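PDB 4X00: putative hydrolase from Burkholderia cenocepacia, which probably hydrolyses esters, perhaps aryl esters, as a member of the alpha/beta-hydrolase family. Local coordinates for residues 134-148 with 224-238. Residues are numbered along the deposited sequence; the frame is centred on the assembly and turned at random.
Sequences VYVDGVIELKPDQIV and LLYGAQDALVKAKPS. With EDO (1,2-ethanediol), chain G.
Leu-224 sets its CD1 beside Tyr-135 CB where two neighbouring parallel strands of the alpha/beta-hydrolase sheet, 134-136 and 224-227, run out at their C-terminal ends; as in other alpha/beta hydrolases, the loop after such an end carries the acid of the probable triad. Leu-225 N donates to Tyr-135 O, and Leu-225 O takes Asp-137 N. Asp-137 CA sits over one face of the Tyr-226 ring, 3.6 Å from its centroid, in a CH-pi contact, while the phenol OH donates to Gly-138 O at 2.7 Å, so ring and hydroxyl both hold the loop that follows strand 134-136. Gly-227 N bonds to Asp-137 OD2 on its syn lone pair. Asp-230, probably the acid of a Ser-112/His-259/Asp-230 triad, is held by its OD1, which accepts from Leu-232 N, an Asx turn, and from Val-233 N, widening it to an Asx motif; its OD2 takes His-259 ND1 and also lies 2.5 Å from Asp-137 OD2. Beyond it, Leu-232 O receives Val-148 N, and Val-233 CG2 packs on Ile-147 CD1. Lys-234, the helix N-cap, bonds through its N to Gln-146 O. Its side chain, extended beyond CG, runs past Asp-145 O until NZ meets Pro-144 O in the carbonyl plane, 2.7 Å away.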
# COMPACT_ATOMS: atom_id res chain seq x y z
N VAL A 134 -7.15 -6.66 -1.04
CA VAL A 134 -6.13 -7.37 -0.31
C VAL A 134 -5.30 -6.36 0.49
O VAL A 134 -4.72 -5.43 -0.10
CB VAL A 134 -5.20 -8.15 -1.26
CG1 VAL A 134 -4.17 -8.94 -0.45
CG2 VAL A 134 -6.01 -9.07 -2.19
N TYR A 135 -5.27 -6.51 1.81
CA TYR A 135 -4.40 -5.71 2.67
C TYR A 135 -3.13 -6.52 2.85
O TYR A 135 -3.18 -7.62 3.40
CB TYR A 135 -5.02 -5.44 4.03
CG TYR A 135 -6.09 -4.38 4.07
CD1 TYR A 135 -7.24 -4.45 3.26
CD2 TYR A 135 -5.99 -3.31 4.96
CE1 TYR A 135 -8.22 -3.46 3.32
CE2 TYR A 135 -6.98 -2.33 5.01
CZ TYR A 135 -8.08 -2.41 4.20
OH TYR A 135 -9.04 -1.44 4.27
N VAL A 136 -2.02 -6.01 2.37
CA VAL A 136 -0.76 -6.71 2.49
C VAL A 136 0.05 -6.04 3.59
O VAL A 136 0.55 -4.92 3.41
CB VAL A 136 0.01 -6.68 1.18
CG1 VAL A 136 1.24 -7.60 1.33
CG2 VAL A 136 -0.91 -7.05 0.01
N ASP A 137 0.15 -6.69 4.74
CA ASP A 137 0.79 -6.04 5.90
C ASP A 137 0.24 -4.64 6.07
O ASP A 137 0.97 -3.69 6.36
CB ASP A 137 2.31 -6.07 5.75
CG ASP A 137 2.83 -7.47 5.92
OD1 ASP A 137 2.72 -8.22 4.93
OD2 ASP A 137 3.22 -7.87 7.06
N GLY A 138 -1.07 -4.52 5.88
CA GLY A 138 -1.73 -3.24 5.93
C GLY A 138 -1.77 -2.61 7.30
O GLY A 138 -1.95 -3.27 8.35
N VAL A 139 -1.60 -1.29 7.30
CA VAL A 139 -1.99 -0.54 8.48
C VAL A 139 -3.49 -0.69 8.64
O VAL A 139 -4.23 -0.48 7.67
CB VAL A 139 -1.60 0.94 8.36
CG1 VAL A 139 -2.30 1.77 9.49
CG2 VAL A 139 -0.09 1.07 8.44
N ILE A 140 -3.93 -1.05 9.84
CA ILE A 140 -5.35 -1.08 10.18
C ILE A 140 -5.61 0.21 10.95
O ILE A 140 -6.22 1.14 10.42
CB ILE A 140 -5.73 -2.35 10.98
CG1 ILE A 140 -5.37 -3.61 10.16
CG2 ILE A 140 -7.21 -2.32 11.36
CD1 ILE A 140 -6.01 -3.65 8.74
N GLU A 141 -5.09 0.31 12.17
CA GLU A 141 -5.03 1.60 12.85
C GLU A 141 -3.61 1.90 13.27
O GLU A 141 -2.83 0.98 13.53
CB GLU A 141 -5.95 1.63 14.08
CG GLU A 141 -7.41 1.48 13.69
CD GLU A 141 -8.31 1.12 14.84
OE1 GLU A 141 -7.90 0.34 15.72
OE2 GLU A 141 -9.47 1.63 14.86
N LEU A 142 -3.30 3.18 13.34
CA LEU A 142 -1.99 3.62 13.81
C LEU A 142 -2.02 3.79 15.32
O LEU A 142 -2.18 4.89 15.82
CB LEU A 142 -1.61 4.93 13.12
CG LEU A 142 -1.44 4.85 11.61
CD1 LEU A 142 -1.43 6.26 11.01
CD2 LEU A 142 -0.14 4.13 11.28
N LYS A 143 -1.93 2.67 16.03
CA LYS A 143 -2.07 2.63 17.49
C LYS A 143 -0.94 1.74 18.03
O LYS A 143 -0.49 0.83 17.34
CB LYS A 143 -3.45 2.08 17.91
N PRO A 144 -0.47 2.00 19.25
CA PRO A 144 0.63 1.19 19.78
C PRO A 144 0.34 -0.30 19.86
O PRO A 144 1.27 -1.10 19.75
CB PRO A 144 0.84 1.77 21.19
CG PRO A 144 0.39 3.20 21.05
CD PRO A 144 -0.78 3.14 20.12
N ASP A 145 -0.93 -0.69 20.00
CA ASP A 145 -1.24 -2.11 20.09
C ASP A 145 -1.13 -2.78 18.73
O ASP A 145 -1.17 -4.00 18.65
CB ASP A 145 -2.63 -2.34 20.72
CG ASP A 145 -3.80 -1.84 19.86
OD1 ASP A 145 -3.64 -0.92 19.04
OD2 ASP A 145 -4.92 -2.36 20.04
N GLN A 146 -0.94 -1.99 17.67
CA GLN A 146 -0.90 -2.55 16.31
C GLN A 146 0.36 -2.19 15.52
O GLN A 146 0.55 -2.71 14.43
CB GLN A 146 -2.13 -2.09 15.51
CG GLN A 146 -3.44 -2.64 16.04
CD GLN A 146 -4.66 -1.92 15.47
OE1 GLN A 146 -4.84 -1.86 14.27
NE2 GLN A 146 -5.48 -1.34 16.35
N ILE A 147 1.22 -1.33 16.08
CA ILE A 147 2.41 -0.84 15.38
C ILE A 147 3.65 -1.13 16.24
O ILE A 147 3.65 -0.92 17.44
CB ILE A 147 2.28 0.67 15.09
CG1 ILE A 147 1.02 0.94 14.22
CG2 ILE A 147 3.57 1.20 14.47
CD1 ILE A 147 1.08 0.31 12.82
N VAL A 148 4.68 -1.70 15.64
CA VAL A 148 5.89 -2.06 16.40
C VAL A 148 6.62 -0.80 16.84
O VAL A 148 6.78 0.14 16.06
CB VAL A 148 6.83 -2.95 15.57
CG1 VAL A 148 8.08 -3.32 16.37
CG2 VAL A 148 6.08 -4.24 15.09
N LEU A 224 -6.44 -10.44 4.18
CA LEU A 224 -5.33 -9.82 4.88
C LEU A 224 -4.16 -10.79 4.83
O LEU A 224 -4.25 -11.89 5.37
CB LEU A 224 -5.71 -9.50 6.31
CG LEU A 224 -6.21 -8.07 6.52
CD1 LEU A 224 -7.46 -7.72 5.65
CD2 LEU A 224 -6.46 -7.85 8.03
N LEU A 225 -3.08 -10.39 4.18
CA LEU A 225 -1.91 -11.25 4.01
C LEU A 225 -0.76 -10.55 4.72
O LEU A 225 -0.40 -9.43 4.32
CB LEU A 225 -1.56 -11.44 2.53
CG LEU A 225 -2.49 -12.18 1.58
CD1 LEU A 225 -1.83 -12.27 0.21
CD2 LEU A 225 -2.69 -13.58 2.03
N TYR A 226 -0.21 -11.17 5.77
CA TYR A 226 0.86 -10.53 6.57
C TYR A 226 2.04 -11.46 6.71
O TYR A 226 1.85 -12.68 6.91
CB TYR A 226 0.36 -10.18 7.99
CG TYR A 226 -0.54 -8.98 8.05
CD1 TYR A 226 -1.77 -8.99 7.42
CD2 TYR A 226 -0.16 -7.83 8.74
CE1 TYR A 226 -2.60 -7.90 7.46
CE2 TYR A 226 -1.01 -6.72 8.80
CZ TYR A 226 -2.22 -6.76 8.14
OH TYR A 226 -3.08 -5.68 8.16
N GLY A 227 3.24 -10.91 6.70
CA GLY A 227 4.39 -11.64 7.19
C GLY A 227 4.32 -11.74 8.70
O GLY A 227 4.16 -10.72 9.40
N ALA A 228 4.50 -12.95 9.24
CA ALA A 228 4.42 -13.14 10.69
C ALA A 228 5.52 -12.39 11.42
O ALA A 228 5.39 -12.08 12.60
CB ALA A 228 4.49 -14.65 11.05
N GLN A 229 6.63 -12.13 10.73
CA GLN A 229 7.74 -11.46 11.39
C GLN A 229 7.83 -9.98 11.01
O GLN A 229 8.88 -9.35 11.15
CB GLN A 229 9.05 -12.21 11.09
CG GLN A 229 8.93 -13.68 11.51
CD GLN A 229 10.23 -14.41 11.39
OE1 GLN A 229 11.25 -13.98 11.97
NE2 GLN A 229 10.24 -15.52 10.67
N ASP A 230 6.71 -9.41 10.57
CA ASP A 230 6.65 -7.99 10.24
C ASP A 230 7.17 -7.15 11.42
O ASP A 230 6.68 -7.22 12.53
CB ASP A 230 5.20 -7.66 9.87
CG ASP A 230 5.01 -6.24 9.34
OD1 ASP A 230 5.81 -5.35 9.68
OD2 ASP A 230 4.04 -6.01 8.57
N ALA A 231 8.22 -6.38 11.15
CA ALA A 231 8.90 -5.57 12.17
C ALA A 231 8.35 -4.16 12.27
O ALA A 231 8.86 -3.37 13.05
CB ALA A 231 10.41 -5.54 11.89
N LEU A 232 7.30 -3.86 11.50
CA LEU A 232 6.76 -2.50 11.49
C LEU A 232 5.30 -2.50 11.90
O LEU A 232 4.90 -1.67 12.73
CB LEU A 232 6.94 -1.84 10.12
CG LEU A 232 8.39 -1.47 9.82
CD1 LEU A 232 8.55 -1.14 8.36
CD2 LEU A 232 8.88 -0.29 10.69
N VAL A 233 4.52 -3.40 11.33
CA VAL A 233 3.11 -3.53 11.71
C VAL A 233 2.97 -4.82 12.50
O VAL A 233 3.49 -5.85 12.05
CB VAL A 233 2.19 -3.52 10.47
CG1 VAL A 233 0.74 -3.85 10.86
CG2 VAL A 233 2.25 -2.16 9.75
N LYS A 234 2.33 -4.78 13.67
CA LYS A 234 2.11 -5.99 14.46
C LYS A 234 1.05 -6.85 13.77
O LYS A 234 -0.12 -6.49 13.72
CB LYS A 234 1.67 -5.67 15.90
CG LYS A 234 2.73 -4.91 16.74
CD LYS A 234 2.16 -4.51 18.08
CE LYS A 234 3.21 -3.88 18.97
NZ LYS A 234 2.59 -3.40 20.22
N ALA A 235 1.48 -7.98 13.22
CA ALA A 235 0.63 -8.79 12.32
C ALA A 235 -0.60 -9.35 13.03
O ALA A 235 -1.74 -9.08 12.60
CB ALA A 235 1.45 -9.93 11.71
N LYS A 236 -0.41 -10.14 14.08
CA LYS A 236 -1.58 -10.75 14.68
C LYS A 236 -2.54 -9.71 15.30
O LYS A 236 -3.75 -9.82 15.11
CB LYS A 236 -1.17 -11.81 15.70
CG LYS A 236 -0.53 -13.02 15.02
CD LYS A 236 -0.23 -14.11 16.03
CE LYS A 236 0.36 -15.33 15.34
NZ LYS A 236 0.55 -16.43 16.32
N PRO A 237 -2.03 -8.68 15.99
CA PRO A 237 -2.99 -7.72 16.55
C PRO A 237 -3.72 -6.91 15.47
O PRO A 237 -4.89 -6.60 15.65
CB PRO A 237 -2.11 -6.82 17.42
CG PRO A 237 -0.96 -7.72 17.84
CD PRO A 237 -0.69 -8.54 16.61
N SER A 238 -3.06 -6.61 14.36
CA SER A 238 -3.73 -5.89 13.29
C SER A 238 -4.81 -6.76 12.65
O SER A 238 -5.92 -6.29 12.40
CB SER A 238 -2.70 -5.46 12.25
OG SER A 238 -1.88 -4.43 12.80
C1 EDO G . 4.87 -8.75 15.55
O1 EDO G . 3.54 -8.57 16.01
C2 EDO G . 4.90 -9.49 14.22
O2 EDO G . 4.33 -8.71 13.19
O HOH W 1 -2.15 -1.56 11.96